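Local coordinates for UDP-N-acetylmuramate--L-alanine ligase (Thermotoga maritima, PDB 1J6U), which joins L-alanine to UDP-N-acetylmuramate at the expense of ATP, a step of peptidoglycan biosynthesis in cell wall formation, at residues 241-246 with 264-269; 218-223 with 285-290; 280-285 with 301-306; 117-122 with 126-131. All blocks are in the same frame, centred on the assembly; numbering follows the deposited sequence.

Interaction 1. Residues 241-246 with 264-269; sequences GTYTLE and KRYLEL
E246 and R265 both send CG anti to the backbone N (chi1 162° and -168°), but the glutamate then runs straight while the arginine bends at chi2 and chi3, folding its guanidinium up beneath the carboxylate. They sit on the two outer strands, 243-250 and 264-271, of a small antiparallel sheet of three strands, so strand 255-261 lies between their backbones and the meeting is made by side chains reaching past it. OE2 of E246 stands over one face of the guanidinium, the two planes 34° apart, in a salt bridge of 2.7 Å to NH1 of R265; the modelled place of NH1 is less sure, so the details of the fit are doubtful. A glutamine in place of E246 would probably leave the guanidinium of R265 without its counter-charge here and freer to swing into solvent. Nearer the helix, buried Y243 brings CE2 to 4.3 Å from CE1 of the partly exposed Y266, the second tyrosine arriving at the edge of the Y243 ring. Y266 and L267 form a classic beta bulge, both facing the middle strand. The two phenol groups share D290 of helix 276-291, which probably helps hold the two rings in place and links the sheet to that helix: Y266 OH is hydrogen-bonded to D290 OD1 and Y243 OH to D290 OD2.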
loop_
_atom_site.group_PDB
_atom_site.type_symbol
_atom_site.label_atom_id
_atom_site.label_comp_id
_atom_site.label_asym_id
_atom_site.label_seq_id
_atom_site.Cartn_x
_atom_site.Cartn_y
_atom_site.Cartn_z
ATOM N N GLY A 241 5.639 -23.864 -7.292
ATOM C CA GLY A 241 4.737 -23.606 -6.184
ATOM C C GLY A 241 3.431 -24.370 -6.290
ATOM O O GLY A 241 3.166 -25.003 -7.309
ATOM N N THR A 242 2.610 -24.328 -5.242
ATOM C CA THR A 242 1.331 -25.030 -5.279
ATOM C C THR A 242 0.462 -24.430 -6.404
ATOM O O THR A 242 -0.120 -25.141 -7.212
ATOM C CB THR A 242 0.551 -24.872 -3.961
ATOM O OG1 THR A 242 1.409 -25.125 -2.853
ATOM C CG2 THR A 242 -0.647 -25.837 -3.921
ATOM N N TYR A 243 0.342 -23.108 -6.416
ATOM C CA TYR A 243 -0.428 -22.449 -7.455
ATOM C C TYR A 243 0.610 -21.838 -8.337
ATOM O O TYR A 243 1.552 -21.192 -7.869
ATOM C CB TYR A 243 -1.347 -21.407 -6.863
ATOM C CG TYR A 243 -2.351 -22.080 -5.985
ATOM C CD1 TYR A 243 -2.070 -22.341 -4.649
ATOM C CD2 TYR A 243 -3.552 -22.529 -6.512
ATOM C CE1 TYR A 243 -2.960 -23.035 -3.885
ATOM C CE2 TYR A 243 -4.446 -23.211 -5.761
ATOM C CZ TYR A 243 -4.148 -23.471 -4.448
ATOM O OH TYR A 243 -5.033 -24.197 -3.693
ATOM N N THR A 244 0.413 -22.059 -9.628
ATOM C CA THR A 244 1.357 -21.652 -10.649
ATOM C C THR A 244 0.702 -20.947 -11.860
ATOM O O THR A 244 -0.516 -21.041 -12.074
ATOM C CB THR A 244 2.142 -22.954 -11.003
ATOM O OG1 THR A 244 3.424 -22.893 -10.375
ATOM C CG2 THR A 244 2.239 -23.216 -12.483
ATOM N N LEU A 245 1.506 -20.222 -12.626
ATOM C CA LEU A 245 1.007 -19.513 -13.811
ATOM C C LEU A 245 1.358 -20.248 -15.078
ATOM O O LEU A 245 2.533 -20.467 -15.375
ATOM C CB LEU A 245 1.619 -18.128 -13.906
ATOM C CG LEU A 245 1.165 -17.203 -12.807
ATOM C CD1 LEU A 245 1.773 -15.841 -13.034
ATOM C CD2 LEU A 245 -0.350 -17.119 -12.843
ATOM N N GLU A 246 0.355 -20.638 -15.839
ATOM C CA GLU A 246 0.677 -21.326 -17.052
ATOM C C GLU A 246 0.798 -20.313 -18.192
ATOM O O GLU A 246 1.654 -20.443 -19.048
ATOM C CB GLU A 246 -0.387 -22.364 -17.364
ATOM C CG GLU A 246 -0.332 -22.804 -18.808
ATOM C CD GLU A 246 -1.417 -23.784 -19.148
ATOM O OE1 GLU A 246 -2.481 -23.722 -18.490
ATOM O OE2 GLU A 246 -1.210 -24.599 -20.078
ATOM N N LYS A 264 -1.804 -28.728 -12.543
ATOM C CA LYS A 264 -2.917 -28.971 -13.439
ATOM C C LYS A 264 -3.721 -27.705 -13.648
ATOM O O LYS A 264 -4.008 -26.972 -12.700
ATOM C CB LYS A 264 -3.797 -30.118 -12.897
ATOM C CG LYS A 264 -3.056 -31.461 -12.866
ATOM C CD LYS A 264 -4.013 -32.654 -12.907
ATOM C CE LYS A 264 -3.274 -33.956 -13.223
ATOM N NZ LYS A 264 -2.689 -34.020 -14.605
ATOM N N ARG A 265 -4.055 -27.446 -14.904
ATOM C CA ARG A 265 -4.825 -26.273 -15.257
ATOM C C ARG A 265 -5.981 -26.312 -14.275
ATOM O O ARG A 265 -6.705 -27.301 -14.183
ATOM C CB ARG A 265 -5.306 -26.388 -16.690
ATOM C CG ARG A 265 -5.860 -25.129 -17.255
ATOM C CD ARG A 265 -4.995 -24.617 -18.398
ATOM N NE ARG A 265 -5.010 -25.500 -19.555
ATOM C CZ ARG A 265 -4.396 -25.229 -20.699
ATOM N NH1 ARG A 265 -3.729 -24.099 -20.829
ATOM N NH2 ARG A 265 -4.426 -26.093 -21.703
ATOM N N TYR A 266 -6.155 -25.217 -13.551
ATOM C CA TYR A 266 -7.155 -25.156 -12.510
ATOM C C TYR A 266 -8.190 -24.064 -12.688
ATOM O O TYR A 266 -9.360 -24.253 -12.382
ATOM C CB TYR A 266 -6.435 -24.969 -11.171
ATOM C CG TYR A 266 -7.356 -25.035 -10.007
ATOM C CD1 TYR A 266 -7.280 -24.094 -8.983
ATOM C CD2 TYR A 266 -8.283 -26.075 -9.892
ATOM C CE1 TYR A 266 -8.090 -24.181 -7.857
ATOM C CE2 TYR A 266 -9.113 -26.175 -8.768
ATOM C CZ TYR A 266 -9.008 -25.227 -7.757
ATOM O OH TYR A 266 -9.829 -25.322 -6.671
ATOM N N LEU A 267 -7.758 -22.901 -13.158
ATOM C CA LEU A 267 -8.681 -21.788 -13.369
ATOM C C LEU A 267 -8.056 -20.637 -14.138
ATOM O O LEU A 267 -6.829 -20.515 -14.302
ATOM C CB LEU A 267 -9.231 -21.255 -12.027
ATOM C CG LEU A 267 -8.211 -20.720 -11.004
ATOM C CD1 LEU A 267 -7.768 -19.309 -11.383
ATOM C CD2 LEU A 267 -8.855 -20.707 -9.627
ATOM N N GLU A 268 -8.933 -19.781 -14.615
ATOM C CA GLU A 268 -8.474 -18.627 -15.317
ATOM C C GLU A 268 -8.747 -17.424 -14.428
ATOM O O GLU A 268 -9.885 -17.180 -14.015
ATOM C CB GLU A 268 -9.195 -18.457 -16.647
ATOM C CG GLU A 268 -8.659 -17.280 -17.400
ATOM C CD GLU A 268 -9.339 -17.075 -18.714
ATOM O OE1 GLU A 268 -10.558 -16.785 -18.710
ATOM O OE2 GLU A 268 -8.648 -17.202 -19.747
ATOM N N LEU A 269 -7.675 -16.701 -14.128
ATOM C CA LEU A 269 -7.739 -15.474 -13.341
ATOM C C LEU A 269 -7.869 -14.266 -14.269
ATOM O O LEU A 269 -7.072 -14.095 -15.200
ATOM C CB LEU A 269 -6.461 -15.314 -12.528
ATOM C CG LEU A 269 -6.259 -14.044 -11.719
ATOM C CD1 LEU A 269 -7.391 -13.823 -10.717
ATOM C CD2 LEU A 269 -4.925 -14.180 -11.024
#

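Interaction 2. Residues 218-223 with 285-290; sequences LVVTFA and VIALFD
L218 opens the contact where strand 218-222, within the seven-stranded mixed sheet of the Mur ligase middle domain, runs beneath helix 276-291. Its CD2 lies 4.0 Å from CD1 of L288, the two leucines meeting through single methyls at the start of the strand. V219 turns to the other face of the sheet, where it touches I187. V220 faces the helix again and carries most of the contact. Because CG1 is anti to the backbone N (chi1 171°), its two methyls straddle adjacent helix positions: CG1 rests 4.0 Å from CB of A287, while CG2 presses on the helix backbone itself, 3.7 Å from CA of L288. CG2 also lies 3.9 Å from CB of L288 and 4.1 Å from its CD1, so the leucine wraps along one side of that methyl. The small side chain of A287 probably helps the helix come this near; the axes of the two short segments approach to 8.6 Å and run nearly antiparallel, at 155°. T221 takes no part in the contact; its OG1 is hydrogen-bonded to the backbone O of T228, and F222 meets the ring of F236. V220 is flanked in the sheet by I186 and V234, and the far side of the helix, with V285 and F289, packs on helix 125-138. No hydrogen bond or charge crosses between strand and helix; the side chains meet through aliphatic carbon alone, which suggests that, here, fit and exclusion of water rather than directional bonds hold the helix on the sheet.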
loop_
_atom_site.group_PDB
_atom_site.type_symbol
_atom_site.label_atom_id
_atom_site.label_comp_id
_atom_site.label_asym_id
_atom_site.label_seq_id
_atom_site.Cartn_x
_atom_site.Cartn_y
_atom_site.Cartn_z
ATOM N N LEU A 218 -2.677 -21.223 8.981
ATOM C CA LEU A 218 -2.333 -21.450 7.592
ATOM C C LEU A 218 -1.465 -20.300 7.066
ATOM O O LEU A 218 -1.820 -19.128 7.155
ATOM C CB LEU A 218 -3.618 -21.590 6.781
ATOM C CG LEU A 218 -3.542 -21.837 5.278
ATOM C CD1 LEU A 218 -2.989 -23.212 5.016
ATOM C CD2 LEU A 218 -4.938 -21.684 4.676
ATOM N N VAL A 219 -0.315 -20.648 6.513
ATOM C CA VAL A 219 0.586 -19.654 5.995
ATOM C C VAL A 219 0.663 -19.797 4.481
ATOM O O VAL A 219 0.899 -20.896 3.972
ATOM C CB VAL A 219 2.018 -19.821 6.614
ATOM C CG1 VAL A 219 2.991 -18.855 5.967
ATOM C CG2 VAL A 219 1.980 -19.536 8.114
ATOM N N VAL A 220 0.418 -18.701 3.751
ATOM C CA VAL A 220 0.542 -18.768 2.297
ATOM C C VAL A 220 1.861 -18.088 2.020
ATOM O O VAL A 220 2.192 -17.029 2.570
ATOM C CB VAL A 220 -0.607 -18.082 1.531
ATOM C CG1 VAL A 220 -0.261 -18.031 0.068
ATOM C CG2 VAL A 220 -1.914 -18.902 1.694
ATOM N N THR A 221 2.610 -18.686 1.127
ATOM C CA THR A 221 3.908 -18.173 0.884
ATOM C C THR A 221 4.314 -18.201 -0.582
ATOM O O THR A 221 3.799 -19.010 -1.374
ATOM C CB THR A 221 4.851 -18.981 1.771
ATOM O OG1 THR A 221 5.626 -18.086 2.553
ATOM C CG2 THR A 221 5.705 -19.924 0.966
ATOM N N PHE A 222 5.237 -17.297 -0.919
ATOM C CA PHE A 222 5.768 -17.143 -2.266
ATOM C C PHE A 222 6.848 -18.209 -2.501
ATOM O O PHE A 222 7.948 -18.170 -1.931
ATOM C CB PHE A 222 6.327 -15.715 -2.442
ATOM C CG PHE A 222 6.872 -15.445 -3.806
ATOM C CD1 PHE A 222 6.252 -15.975 -4.935
ATOM C CD2 PHE A 222 8.008 -14.656 -3.969
ATOM C CE1 PHE A 222 6.756 -15.731 -6.209
ATOM C CE2 PHE A 222 8.524 -14.401 -5.237
ATOM C CZ PHE A 222 7.897 -14.943 -6.361
ATOM N N ALA A 223 6.497 -19.173 -3.347
ATOM C CA ALA A 223 7.367 -20.296 -3.648
ATOM C C ALA A 223 8.742 -19.889 -4.121
ATOM O O ALA A 223 9.686 -20.669 -4.029
ATOM C CB ALA A 223 6.702 -21.216 -4.672
ATOM N N VAL A 285 -3.921 -14.689 -3.105
ATOM C CA VAL A 285 -5.268 -14.628 -2.584
ATOM C C VAL A 285 -6.032 -15.929 -2.885
ATOM O O VAL A 285 -6.695 -16.506 -2.030
ATOM C CB VAL A 285 -6.032 -13.398 -3.161
ATOM C CG1 VAL A 285 -7.544 -13.498 -2.800
ATOM C CG2 VAL A 285 -5.449 -12.080 -2.533
ATOM N N ILE A 286 -5.970 -16.342 -4.134
ATOM C CA ILE A 286 -6.582 -17.559 -4.581
ATOM C C ILE A 286 -6.064 -18.722 -3.708
ATOM O O ILE A 286 -6.828 -19.558 -3.255
ATOM C CB ILE A 286 -6.195 -17.789 -6.038
ATOM C CG1 ILE A 286 -7.126 -16.996 -6.926
ATOM C CG2 ILE A 286 -6.255 -19.282 -6.409
ATOM C CD1 ILE A 286 -6.555 -16.856 -8.339
ATOM N N ALA A 287 -4.760 -18.751 -3.478
ATOM C CA ALA A 287 -4.169 -19.800 -2.702
ATOM C C ALA A 287 -4.745 -19.846 -1.317
ATOM O O ALA A 287 -5.022 -20.930 -0.801
ATOM C CB ALA A 287 -2.638 -19.652 -2.648
ATOM N N LEU A 288 -4.938 -18.689 -0.704
ATOM C CA LEU A 288 -5.472 -18.684 0.641
ATOM C C LEU A 288 -6.902 -19.236 0.683
ATOM O O LEU A 288 -7.185 -20.184 1.399
ATOM C CB LEU A 288 -5.474 -17.267 1.217
ATOM C CG LEU A 288 -6.187 -17.121 2.564
ATOM C CD1 LEU A 288 -5.359 -17.835 3.611
ATOM C CD2 LEU A 288 -6.358 -15.685 2.942
ATOM N N PHE A 289 -7.793 -18.618 -0.075
ATOM C CA PHE A 289 -9.186 -19.004 -0.115
ATOM C C PHE A 289 -9.493 -20.422 -0.597
ATOM O O PHE A 289 -10.417 -21.078 -0.083
ATOM C CB PHE A 289 -9.963 -17.977 -0.927
ATOM C CG PHE A 289 -10.230 -16.730 -0.162
ATOM C CD1 PHE A 289 -9.457 -15.581 -0.357
ATOM C CD2 PHE A 289 -11.189 -16.732 0.821
ATOM C CE1 PHE A 289 -9.650 -14.460 0.431
ATOM C CE2 PHE A 289 -11.396 -15.608 1.620
ATOM C CZ PHE A 289 -10.625 -14.464 1.428
ATOM N N ASP A 290 -8.725 -20.876 -1.579
ATOM C CA ASP A 290 -8.848 -22.224 -2.098
ATOM C C ASP A 290 -8.429 -23.135 -0.930
ATOM O O ASP A 290 -9.100 -24.104 -0.601
ATOM C CB ASP A 290 -7.902 -22.407 -3.284
ATOM C CG ASP A 290 -8.259 -23.623 -4.146
ATOM O OD1 ASP A 290 -9.452 -23.892 -4.318
ATOM O OD2 ASP A 290 -7.361 -24.292 -4.679
#

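Interaction 3. Residues 280-285 with 301-306; sequences LNALAV and EALEEF
L303 fills the gap between helices 276-291 and 296-305, with one methyl for each of two residues a helical turn apart. Its CG is anti to the carbonyl carbon (chi1 -75°), and from there the branch divides: CD2 reaches CG1 of V285 at 4.1 Å, while CD1 lies over A282, 4.2 Å from the backbone O of A282 and 4.4 Å from its CB. This is the close part of the contact, buried and wholly apolar on the side-chain side, and the short side chain of A282 leaves the leucine access to the helix backbone. It is completed from one side by L269 and L271 of strand 264-271, which touch both A282 and L303. Elsewhere on helix 296-305, E301 and E305 are exposed and stand well away from helix 276-291; E304 is partly exposed and makes a long, weak ion pair with K270. On the far side of helix 276-291, by contrast, L283 and A284 continue the apolar packing against F236. Helix 276-291 thus lies between the mixed sheet and the small three-stranded antiparallel sheet, as in the central domain of Mur ligases, with helix 296-305 packed alongside.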
loop_
_atom_site.group_PDB
_atom_site.type_symbol
_atom_site.label_atom_id
_atom_site.label_comp_id
_atom_site.label_asym_id
_atom_site.label_seq_id
_atom_site.Cartn_x
_atom_site.Cartn_y
_atom_site.Cartn_z
ATOM N N LEU A 280 0.483 -12.092 -9.219
ATOM C CA LEU A 280 1.073 -12.797 -8.099
ATOM C C LEU A 280 0.301 -12.511 -6.812
ATOM O O LEU A 280 0.067 -13.408 -6.027
ATOM C CB LEU A 280 2.554 -12.421 -7.966
ATOM C CG LEU A 280 3.574 -13.425 -8.530
ATOM C CD1 LEU A 280 3.014 -14.234 -9.678
ATOM C CD2 LEU A 280 4.792 -12.668 -8.970
ATOM N N ASN A 281 -0.120 -11.271 -6.611
ATOM C CA ASN A 281 -0.887 -10.915 -5.429
ATOM C C ASN A 281 -2.252 -11.615 -5.461
ATOM O O ASN A 281 -2.787 -11.983 -4.425
ATOM C CB ASN A 281 -1.142 -9.379 -5.341
ATOM C CG ASN A 281 0.140 -8.559 -5.189
ATOM O OD1 ASN A 281 1.148 -9.018 -4.629
ATOM N ND2 ASN A 281 0.091 -7.321 -5.670
ATOM N N ALA A 282 -2.852 -11.693 -6.640
ATOM C CA ALA A 282 -4.133 -12.345 -6.784
ATOM C C ALA A 282 -3.926 -13.871 -6.556
ATOM O O ALA A 282 -4.749 -14.497 -5.896
ATOM C CB ALA A 282 -4.681 -12.084 -8.141
ATOM N N LEU A 283 -2.837 -14.433 -7.094
ATOM C CA LEU A 283 -2.484 -15.832 -6.910
ATOM C C LEU A 283 -2.419 -16.133 -5.394
ATOM O O LEU A 283 -3.011 -17.102 -4.930
ATOM C CB LEU A 283 -1.113 -16.135 -7.510
ATOM C CG LEU A 283 -0.978 -17.126 -8.680
ATOM C CD1 LEU A 283 0.295 -17.916 -8.507
ATOM C CD2 LEU A 283 -2.150 -18.084 -8.747
ATOM N N ALA A 284 -1.714 -15.313 -4.616
ATOM C CA ALA A 284 -1.649 -15.555 -3.177
ATOM C C ALA A 284 -3.051 -15.537 -2.568
ATOM O O ALA A 284 -3.347 -16.281 -1.621
ATOM C CB ALA A 284 -0.769 -14.510 -2.488
ATOM N N VAL A 285 -3.921 -14.689 -3.105
ATOM C CA VAL A 285 -5.268 -14.628 -2.584
ATOM C C VAL A 285 -6.032 -15.929 -2.885
ATOM O O VAL A 285 -6.695 -16.506 -2.030
ATOM C CB VAL A 285 -6.032 -13.398 -3.161
ATOM C CG1 VAL A 285 -7.544 -13.498 -2.800
ATOM C CG2 VAL A 285 -5.449 -12.080 -2.533
ATOM N N GLU A 301 -14.882 -13.724 -9.229
ATOM C CA GLU A 301 -15.765 -12.672 -9.702
ATOM C C GLU A 301 -15.326 -11.374 -8.978
ATOM O O GLU A 301 -15.196 -10.297 -9.578
ATOM C CB GLU A 301 -17.190 -13.079 -9.332
ATOM C CG GLU A 301 -18.297 -12.139 -9.691
ATOM C CD GLU A 301 -19.643 -12.697 -9.228
ATOM O OE1 GLU A 301 -19.643 -13.544 -8.298
ATOM O OE2 GLU A 301 -20.691 -12.286 -9.778
ATOM N N ALA A 302 -15.058 -11.512 -7.692
ATOM C CA ALA A 302 -14.629 -10.420 -6.871
ATOM C C ALA A 302 -13.242 -9.957 -7.349
ATOM O O ALA A 302 -13.001 -8.755 -7.535
ATOM C CB ALA A 302 -14.565 -10.876 -5.437
ATOM N N LEU A 303 -12.330 -10.897 -7.571
ATOM C CA LEU A 303 -11.022 -10.483 -7.989
ATOM C C LEU A 303 -11.098 -9.769 -9.306
ATOM O O LEU A 303 -10.356 -8.827 -9.558
ATOM C CB LEU A 303 -10.041 -11.657 -8.081
ATOM C CG LEU A 303 -9.539 -12.195 -6.731
ATOM C CD1 LEU A 303 -8.698 -13.419 -7.009
ATOM C CD2 LEU A 303 -8.737 -11.144 -5.942
ATOM N N GLU A 304 -12.006 -10.195 -10.154
ATOM C CA GLU A 304 -12.091 -9.550 -11.445
ATOM C C GLU A 304 -12.552 -8.096 -11.285
ATOM O O GLU A 304 -12.118 -7.221 -12.011
ATOM C CB GLU A 304 -13.038 -10.320 -12.360
ATOM C CG GLU A 304 -13.219 -9.657 -13.692
ATOM C CD GLU A 304 -13.774 -10.589 -14.734
ATOM O OE1 GLU A 304 -14.658 -11.409 -14.388
ATOM O OE2 GLU A 304 -13.329 -10.487 -15.902
ATOM N N GLU A 305 -13.396 -7.854 -10.300
ATOM C CA GLU A 305 -13.939 -6.535 -10.030
ATOM C C GLU A 305 -13.071 -5.627 -9.133
ATOM O O GLU A 305 -13.340 -4.457 -9.017
ATOM C CB GLU A 305 -15.333 -6.699 -9.397
ATOM C CG GLU A 305 -16.456 -7.055 -10.400
ATOM C CD GLU A 305 -17.767 -7.515 -9.711
ATOM O OE1 GLU A 305 -17.983 -7.153 -8.527
ATOM O OE2 GLU A 305 -18.584 -8.227 -10.359
ATOM N N PHE A 306 -12.040 -6.176 -8.515
ATOM C CA PHE A 306 -11.190 -5.439 -7.603
ATOM C C PHE A 306 -10.700 -4.189 -8.273
ATOM O O PHE A 306 -10.118 -4.284 -9.325
ATOM C CB PHE A 306 -10.006 -6.300 -7.227
ATOM C CG PHE A 306 -9.018 -5.615 -6.371
ATOM C CD1 PHE A 306 -9.393 -5.096 -5.122
ATOM C CD2 PHE A 306 -7.699 -5.517 -6.788
ATOM C CE1 PHE A 306 -8.457 -4.496 -4.320
ATOM C CE2 PHE A 306 -6.749 -4.924 -5.990
ATOM C CZ PHE A 306 -7.126 -4.405 -4.748
#

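Interaction 4. Residues 117-122 with 126-131; sequences FAVTGT and TTTTAM
V119 points at the helix that follows it and is met by two successive threonines in different ways. T128 offers its methyl: CG2 lies 3.7 Å from CG1 of V119. T129 turns its hydroxyl oxygen inward, OG1 standing 3.2 Å from CB of V119 and 3.6 Å from CG1, a close carbon-oxygen contact that is no hydrogen bond; CG2 of V119 meanwhile lies 3.9 Å from CA of T129. Each hydroxyl bonds a backbone carbonyl four residues back, at the start of the helix, T128 OG1 to G124 O and T129 OG1 to K125 O. For T128, keeping OG1 beside the backbone N (chi1 -66°) leaves CG2 to face the valine. An alanine at V119 is likely to open a gap beneath the first turns of the helix and leave the T128 methyl without its partner. The turn between strand 116-120 and helix 125-138, G121 to T127, fits a P-loop and is predicted to bind ATP. Within it, K125 NZ is hydrogen-bonded to G121 O, and G121 takes backbone angles that a side chain would not tolerate. Further out, V167 and E169 of strand 166-170 touch T129, and I186 of strand 184-187 touches T128; from helix 276-291, N281 touches T128 and V285 touches M131.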
loop_
_atom_site.group_PDB
_atom_site.type_symbol
_atom_site.label_atom_id
_atom_site.label_comp_id
_atom_site.label_asym_id
_atom_site.label_seq_id
_atom_site.Cartn_x
_atom_site.Cartn_y
_atom_site.Cartn_z
ATOM N N PHE A 117 -7.254 -12.443 9.214
ATOM C CA PHE A 117 -6.584 -12.588 7.946
ATOM C C PHE A 117 -5.483 -11.513 7.946
ATOM O O PHE A 117 -5.756 -10.316 7.893
ATOM C CB PHE A 117 -7.532 -12.330 6.770
ATOM C CG PHE A 117 -8.594 -13.387 6.583
ATOM C CD1 PHE A 117 -9.702 -13.447 7.434
ATOM C CD2 PHE A 117 -8.543 -14.260 5.503
ATOM C CE1 PHE A 117 -10.730 -14.342 7.205
ATOM C CE2 PHE A 117 -9.577 -15.157 5.271
ATOM C CZ PHE A 117 -10.666 -15.190 6.125
ATOM N N ALA A 118 -4.236 -11.953 8.026
ATOM C CA ALA A 118 -3.102 -11.051 8.002
ATOM C C ALA A 118 -2.281 -11.195 6.717
ATOM O O ALA A 118 -2.108 -12.294 6.138
ATOM C CB ALA A 118 -2.215 -11.302 9.211
ATOM N N VAL A 119 -1.780 -10.063 6.253
ATOM C CA VAL A 119 -0.939 -10.076 5.080
ATOM C C VAL A 119 0.308 -9.313 5.445
ATOM O O VAL A 119 0.230 -8.248 6.043
ATOM C CB VAL A 119 -1.625 -9.392 3.905
ATOM C CG1 VAL A 119 -0.670 -9.336 2.700
ATOM C CG2 VAL A 119 -2.916 -10.136 3.570
ATOM N N THR A 120 1.461 -9.855 5.109
ATOM C CA THR A 120 2.697 -9.152 5.398
ATOM C C THR A 120 3.622 -9.432 4.233
ATOM O O THR A 120 3.311 -10.251 3.375
ATOM C CB THR A 120 3.385 -9.634 6.706
ATOM O OG1 THR A 120 4.432 -8.716 7.061
ATOM C CG2 THR A 120 4.016 -10.995 6.499
ATOM N N GLY A 121 4.762 -8.753 4.206
ATOM C CA GLY A 121 5.700 -8.958 3.118
ATOM C C GLY A 121 6.416 -7.669 2.748
ATOM O O GLY A 121 6.072 -6.597 3.212
ATOM N N THR A 122 7.425 -7.778 1.909
ATOM C CA THR A 122 8.155 -6.617 1.520
ATOM C C THR A 122 7.370 -5.856 0.495
ATOM O O THR A 122 7.159 -4.671 0.644
ATOM C CB THR A 122 9.479 -6.983 0.909
ATOM O OG1 THR A 122 10.308 -7.603 1.898
ATOM C CG2 THR A 122 10.135 -5.738 0.360
ATOM N N THR A 126 -0.056 -4.350 0.615
ATOM C CA THR A 126 -1.277 -3.550 0.703
ATOM C C THR A 126 -2.313 -3.949 -0.322
ATOM O O THR A 126 -3.509 -4.011 -0.004
ATOM C CB THR A 126 -0.958 -1.998 0.601
ATOM O OG1 THR A 126 0.068 -1.672 1.536
ATOM C CG2 THR A 126 -2.158 -1.158 0.949
ATOM N N THR A 127 -1.878 -4.197 -1.556
ATOM C CA THR A 127 -2.818 -4.607 -2.599
ATOM C C THR A 127 -3.410 -5.983 -2.244
ATOM O O THR A 127 -4.636 -6.196 -2.363
ATOM C CB THR A 127 -2.144 -4.674 -4.000
ATOM O OG1 THR A 127 -1.989 -3.352 -4.508
ATOM C CG2 THR A 127 -3.016 -5.466 -4.995
ATOM N N THR A 128 -2.533 -6.894 -1.808
ATOM C CA THR A 128 -2.957 -8.245 -1.429
ATOM C C THR A 128 -3.978 -8.154 -0.311
ATOM O O THR A 128 -5.038 -8.796 -0.357
ATOM C CB THR A 128 -1.765 -9.085 -1.009
ATOM O OG1 THR A 128 -0.926 -9.282 -2.159
ATOM C CG2 THR A 128 -2.232 -10.459 -0.460
ATOM N N THR A 129 -3.684 -7.317 0.677
ATOM C CA THR A 129 -4.631 -7.110 1.762
ATOM C C THR A 129 -5.954 -6.555 1.257
ATOM O O THR A 129 -7.022 -6.943 1.722
ATOM C CB THR A 129 -4.111 -6.103 2.781
ATOM O OG1 THR A 129 -2.817 -6.499 3.235
ATOM C CG2 THR A 129 -5.056 -6.018 3.946
ATOM N N ALA A 130 -5.881 -5.637 0.301
ATOM C CA ALA A 130 -7.094 -5.017 -0.217
ATOM C C ALA A 130 -7.901 -6.084 -0.963
ATOM O O ALA A 130 -9.153 -6.134 -0.881
ATOM C CB ALA A 130 -6.733 -3.805 -1.125
HETATM N N MSE A 131 -7.183 -6.953 -1.671
HETATM C CA MSE A 131 -7.831 -8.045 -2.390
HETATM C C MSE A 131 -8.578 -8.971 -1.399
HETATM O O MSE A 131 -9.753 -9.267 -1.609
HETATM C CB MSE A 131 -6.808 -8.821 -3.192
HETATM C CG MSE A 131 -6.378 -8.125 -4.404
HETATM SE SE MSE A 131 -5.008 -9.099 -5.300
HETATM C CE MSE A 131 -5.190 -8.296 -7.055
#

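In the fold
Helix 276-291 is used directly by interactions 2 and 3, which share V285: one of its flanks lies on strand 218-222, another against helix 296-305. Interactions 2 and 4 reach the same mixed sheet through different strands, and their helices pack on each other where V285 meets M131. These three contacts are buried. Interactions 2 and 3 are purely apolar, whereas interaction 4, at the predicted ATP site, brings threonine hydroxyls into the core with their bonds made to carbonyls at the start of the helix. Interaction 1 lies farthest from the chain centre and alone carries a salt bridge, at its partly exposed edge; its two tyrosines reach D290 and so tie the small antiparallel sheet to the shared helix.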